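Local coordinates for sensor protein kinase HptS (Staphylococcus aureus, PDB 6LKI) that probably senses an extracellular signal and relays it into the cell by phosphorylating itself on a histidine, as a two-component sensor kinase, at residues Q32-T37 with V42-R47; Y62-P67 with L91-S96. One frame throughout, in Å; residues are numbered along the deposited sequence.

Contact 1 of 2, residues Q32-T37 with V42-R47; sequences QELDLT and VTATKR
Leu34 and Leu36 close on the hydroxyl of Thr45 with one methyl each. CD1 of Leu34 comes within 3.4 Å of Thr45 OG1, the two side chains running past each other in opposite directions, while CD2 of Leu36 reaches the same OG1 at 3.5 Å with its chain crossing that of Thr45 at about a right angle. An oxygen so flanked by methyl groups needs a polar partner, and it has one in the carbonyl of Asp41, one helical turn earlier. The torsion of Thr45, chi1 -56°, swings OG1 beside its own backbone N and back along the helix toward that carbonyl, which is why threonine suits a place that is mostly apolar. Leu34 also lays CD2 against Ala44 CB at 4.4 Å, where the small methyl of alanine presents little bulk to the loop. At the other end, Val42 CG2 lies only 3.2 Å from the backbone O of Leu36, a close packing contact beside a carbonyl whose hydrogen bond is with Gln69 NE2.

The loop backbone is shaped by an Asx turn. Asp35 OD1 accepts from Thr37 N (3.0 Å) and from Thr37 OG1 (2.6 Å), both approaching from the same face of the carboxylate, well above its plane. Asp35 N in turn bonds to Asp41 OD2, tying the loop to the first turn of the helix. Thus the connection between helix 2-31 and helix 39-55 folds back on the latter, and Leu36 and Thr45 both continue inward to Leu64 of strand 59-66 and Phe93 beyond strand 84-92.

Contact 2 of 2, residues Y62-P67 with L91-S96; sequences YELSGP and LKFKNS
Phe93 N donates to Ser96 O at 3.0 Å, closing the tip of the beta-hairpin that joins strands 84-92 and 97-106, and both of these residues meet the segment 62-67. The hairpin belongs to a four-stranded antiparallel sheet, consistent with the PAS-like Cache modules of extracellular sensor domains. In this sheet strand 97-106 runs between the two segments, which therefore make no hydrogen bond to each other and touch through side chains reaching over it; the nearest CA atoms, those of Leu64 and Leu91, are 9.4 Å apart.

Leu64 carries the apolar half of the contact. With CG anti to its backbone N (chi1 -171°), it extends CD2 to 4.3 Å from Phe93 CZ, approaching the ring obliquely. A branched leucine suits this buried spot because it also packs on Leu100 and Tyr98 of the intervening strand. The large flat ring of Phe93 is well used: it stacks with Phe31, meets Tyr98 edge-to-face and touches Thr45, so one aromatic joins the sheet to both long helices.

Two residues after Phe93 in the turn, Asn95 uses both ends of its amide: OD1 accepts from Leu36 N and ND2 is hydrogen-bonded to Tyr98 OH. The amide can thus tie the turn to the loop before helix 39-55 and to its own hairpin at once.

Pro67 follows the end of strand 59-66, where a residue with no N-H to donate is readily accommodated, and its ring also packs on an apolar side chain of the neighbouring chain. The opposing residue is small: Ser96 holds OG anti to its backbone N, beside the carbonyl carbon (chi1 -178°), which brings it to 3.5 Å from Pro67 CG and 3.6 Å from Pro67 CD.

In the fold
Contact 1 closes before contact 2 opens along the chain, yet their centres lie only about 9 Å apart, on the same side of the chain's centre and at one end of the first of its two four-stranded sheets. They meet directly: Leu34 O and Lys94 N, 2.9 Å apart, probably form a hydrogen bond between the interhelical loop and the hairpin turn. Helix 39-55, which carries half of contact 1, leads straight into strand 59-66, which carries half of contact 2. Together they fasten the loop between the two long helices onto the hairpin turn at the end of the sheet, closing this end of a module that, in related sensors, would lie away from the membrane.

Contact 1 of 2, residues Q32-T37 with V42-R47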
# COMPACT_ATOMS: atom_id res chain seq x y z
N GLN B 32 9.39 -6.10 -21.64
CA GLN B 32 9.06 -4.82 -22.26
C GLN B 32 8.18 -4.99 -23.50
O GLN B 32 7.60 -4.00 -23.96
CB GLN B 32 10.34 -4.07 -22.63
CG GLN B 32 11.23 -3.75 -21.44
CD GLN B 32 12.46 -2.96 -21.83
OE1 GLN B 32 12.36 -1.88 -22.41
NE2 GLN B 32 13.63 -3.49 -21.49
N GLU B 33 8.06 -6.20 -24.03
CA GLU B 33 7.19 -6.49 -25.16
C GLU B 33 5.82 -7.02 -24.74
O GLU B 33 4.96 -7.22 -25.60
CB GLU B 33 7.86 -7.50 -26.10
CG GLU B 33 9.08 -6.97 -26.83
CD GLU B 33 8.73 -5.86 -27.80
OE1 GLU B 33 9.38 -4.80 -27.76
OE2 GLU B 33 7.80 -6.05 -28.61
N LEU B 34 5.61 -7.25 -23.45
CA LEU B 34 4.40 -7.90 -22.96
C LEU B 34 3.47 -6.86 -22.35
O LEU B 34 3.84 -6.16 -21.40
CB LEU B 34 4.74 -8.99 -21.94
CG LEU B 34 5.51 -10.19 -22.50
CD1 LEU B 34 5.93 -11.14 -21.40
CD2 LEU B 34 4.68 -10.91 -23.55
N ASP B 35 2.25 -6.77 -22.89
CA ASP B 35 1.22 -5.87 -22.40
C ASP B 35 0.31 -6.67 -21.47
O ASP B 35 -0.48 -7.51 -21.92
CB ASP B 35 0.43 -5.27 -23.57
CG ASP B 35 -0.64 -4.28 -23.13
OD1 ASP B 35 -0.90 -4.15 -21.92
OD2 ASP B 35 -1.23 -3.63 -24.02
N LEU B 36 0.40 -6.40 -20.17
CA LEU B 36 -0.34 -7.17 -19.18
C LEU B 36 -1.81 -6.79 -19.09
O LEU B 36 -2.52 -7.33 -18.23
CB LEU B 36 0.33 -7.03 -17.80
CG LEU B 36 1.74 -7.60 -17.72
CD1 LEU B 36 2.19 -7.76 -16.28
CD2 LEU B 36 1.84 -8.93 -18.46
N THR B 37 -2.29 -5.89 -19.95
CA THR B 37 -3.72 -5.74 -20.16
C THR B 37 -4.23 -6.65 -21.27
O THR B 37 -5.45 -6.72 -21.49
CB THR B 37 -4.07 -4.28 -20.49
OG1 THR B 37 -3.45 -3.90 -21.72
CG2 THR B 37 -3.60 -3.36 -19.38
N VAL B 42 -0.52 -11.90 -20.58
CA VAL B 42 -0.64 -12.34 -19.19
C VAL B 42 -0.36 -13.83 -19.08
O VAL B 42 0.39 -14.28 -18.20
CB VAL B 42 -2.03 -11.98 -18.63
CG1 VAL B 42 -2.23 -12.62 -17.26
CG2 VAL B 42 -2.20 -10.48 -18.55
N THR B 43 -0.95 -14.62 -19.98
CA THR B 43 -0.69 -16.05 -20.00
C THR B 43 0.79 -16.34 -20.23
O THR B 43 1.37 -17.21 -19.59
CB THR B 43 -1.55 -16.73 -21.07
OG1 THR B 43 -2.93 -16.55 -20.76
CG2 THR B 43 -1.24 -18.22 -21.14
N ALA B 44 1.41 -15.60 -21.16
CA ALA B 44 2.83 -15.80 -21.42
C ALA B 44 3.67 -15.48 -20.19
O ALA B 44 4.67 -16.16 -19.92
CB ALA B 44 3.27 -14.96 -22.62
N THR B 45 3.28 -14.45 -19.44
CA THR B 45 4.03 -14.08 -18.25
C THR B 45 3.84 -15.11 -17.14
O THR B 45 4.80 -15.48 -16.45
CB THR B 45 3.62 -12.69 -17.77
OG1 THR B 45 3.81 -11.75 -18.84
CG2 THR B 45 4.46 -12.26 -16.58
N LYS B 46 2.60 -15.57 -16.94
CA LYS B 46 2.35 -16.61 -15.95
C LYS B 46 3.12 -17.89 -16.28
O LYS B 46 3.64 -18.55 -15.38
CB LYS B 46 0.85 -16.90 -15.86
CG LYS B 46 0.03 -15.82 -15.17
CD LYS B 46 -1.45 -16.16 -15.18
CE LYS B 46 -2.27 -15.11 -14.44
NZ LYS B 46 -3.73 -15.40 -14.50
N ARG B 47 3.20 -18.24 -17.56
CA ARG B 47 3.96 -19.42 -17.96
C ARG B 47 5.42 -19.30 -17.56
O ARG B 47 6.02 -20.26 -17.05
CB ARG B 47 3.83 -19.65 -19.46
CG ARG B 47 2.49 -20.22 -19.91
CD ARG B 47 2.36 -20.18 -21.42
NE ARG B 47 1.11 -20.77 -21.89
CZ ARG B 47 0.69 -20.73 -23.15
NH1 ARG B 47 1.43 -20.13 -24.07
NH2 ARG B 47 -0.46 -21.30 -23.49

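Contact 2 of 2, residues Y62-P67 with L91-S96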
# COMPACT_ATOMS: atom_id res chain seq x y z
N TYR B 62 4.97 -16.08 -6.02
CA TYR B 62 5.22 -14.78 -6.62
C TYR B 62 4.00 -13.89 -6.50
O TYR B 62 2.86 -14.36 -6.51
CB TYR B 62 5.63 -14.92 -8.10
CG TYR B 62 4.63 -15.64 -8.98
CD1 TYR B 62 3.52 -14.98 -9.50
CD2 TYR B 62 4.81 -16.98 -9.32
CE1 TYR B 62 2.61 -15.64 -10.31
CE2 TYR B 62 3.91 -17.64 -10.13
CZ TYR B 62 2.81 -16.97 -10.62
OH TYR B 62 1.91 -17.63 -11.43
N GLU B 63 4.25 -12.59 -6.36
CA GLU B 63 3.22 -11.56 -6.42
C GLU B 63 3.68 -10.53 -7.44
O GLU B 63 4.69 -9.85 -7.23
CB GLU B 63 2.99 -10.92 -5.05
CG GLU B 63 2.28 -11.82 -4.05
CD GLU B 63 1.83 -11.08 -2.80
OE1 GLU B 63 2.21 -9.90 -2.63
OE2 GLU B 63 1.08 -11.67 -1.99
N LEU B 64 2.96 -10.43 -8.55
CA LEU B 64 3.24 -9.46 -9.60
C LEU B 64 2.17 -8.38 -9.51
O LEU B 64 1.00 -8.62 -9.86
CB LEU B 64 3.25 -10.12 -10.98
CG LEU B 64 3.73 -9.26 -12.15
CD1 LEU B 64 5.16 -8.78 -11.92
CD2 LEU B 64 3.62 -10.03 -13.45
N SER B 65 2.55 -7.20 -9.02
CA SER B 65 1.61 -6.15 -8.68
C SER B 65 1.76 -4.97 -9.63
O SER B 65 2.87 -4.47 -9.84
CB SER B 65 1.81 -5.69 -7.23
OG SER B 65 1.70 -6.78 -6.34
N GLY B 66 0.64 -4.52 -10.19
CA GLY B 66 0.61 -3.34 -11.01
C GLY B 66 -0.62 -2.50 -10.70
O GLY B 66 -1.39 -2.82 -9.79
N PRO B 67 -0.81 -1.41 -11.44
CA PRO B 67 -1.98 -0.55 -11.20
C PRO B 67 -3.29 -1.31 -11.32
O PRO B 67 -3.70 -1.70 -12.41
CB PRO B 67 -1.85 0.54 -12.27
CG PRO B 67 -0.87 -0.01 -13.28
CD PRO B 67 0.05 -0.88 -12.51
N LEU B 91 9.92 -3.99 -12.50
CA LEU B 91 10.00 -4.46 -13.88
C LEU B 91 9.18 -3.56 -14.80
O LEU B 91 8.05 -3.19 -14.47
CB LEU B 91 9.50 -5.90 -13.99
CG LEU B 91 10.16 -6.92 -13.07
CD1 LEU B 91 9.47 -8.27 -13.18
CD2 LEU B 91 11.64 -7.05 -13.39
N LYS B 92 9.75 -3.23 -15.95
CA LYS B 92 9.07 -2.43 -16.96
C LYS B 92 8.44 -3.37 -17.98
O LYS B 92 9.14 -4.07 -18.71
CB LYS B 92 10.03 -1.45 -17.63
CG LYS B 92 9.40 -0.70 -18.80
CD LYS B 92 10.43 0.11 -19.58
CE LYS B 92 9.78 0.85 -20.74
NZ LYS B 92 9.08 -0.07 -21.67
N PHE B 93 7.11 -3.40 -18.02
CA PHE B 93 6.38 -4.10 -19.05
C PHE B 93 5.97 -3.11 -20.14
O PHE B 93 6.27 -1.92 -20.07
CB PHE B 93 5.17 -4.83 -18.46
CG PHE B 93 5.51 -6.14 -17.82
CD1 PHE B 93 6.07 -6.19 -16.55
CD2 PHE B 93 5.26 -7.33 -18.49
CE1 PHE B 93 6.38 -7.40 -15.97
CE2 PHE B 93 5.58 -8.55 -17.90
CZ PHE B 93 6.14 -8.59 -16.64
N LYS B 94 5.27 -3.62 -21.16
CA LYS B 94 4.91 -2.78 -22.30
C LYS B 94 3.93 -1.69 -21.91
O LYS B 94 3.98 -0.59 -22.48
CB LYS B 94 4.33 -3.65 -23.41
CG LYS B 94 4.13 -2.93 -24.74
CD LYS B 94 3.49 -3.87 -25.75
CE LYS B 94 3.31 -3.19 -27.10
NZ LYS B 94 4.61 -2.81 -27.72
N ASN B 95 3.04 -1.95 -20.96
CA ASN B 95 1.97 -1.03 -20.61
C ASN B 95 2.24 -0.21 -19.36
O ASN B 95 1.77 0.92 -19.26
CB ASN B 95 0.66 -1.79 -20.43
CG ASN B 95 0.75 -2.84 -19.34
OD1 ASN B 95 1.69 -3.64 -19.31
ND2 ASN B 95 -0.23 -2.85 -18.44
N SER B 96 2.97 -0.76 -18.39
CA SER B 96 3.18 -0.09 -17.11
C SER B 96 4.32 -0.79 -16.38
O SER B 96 4.89 -1.77 -16.87
CB SER B 96 1.90 -0.09 -16.27
OG SER B 96 2.09 0.59 -15.05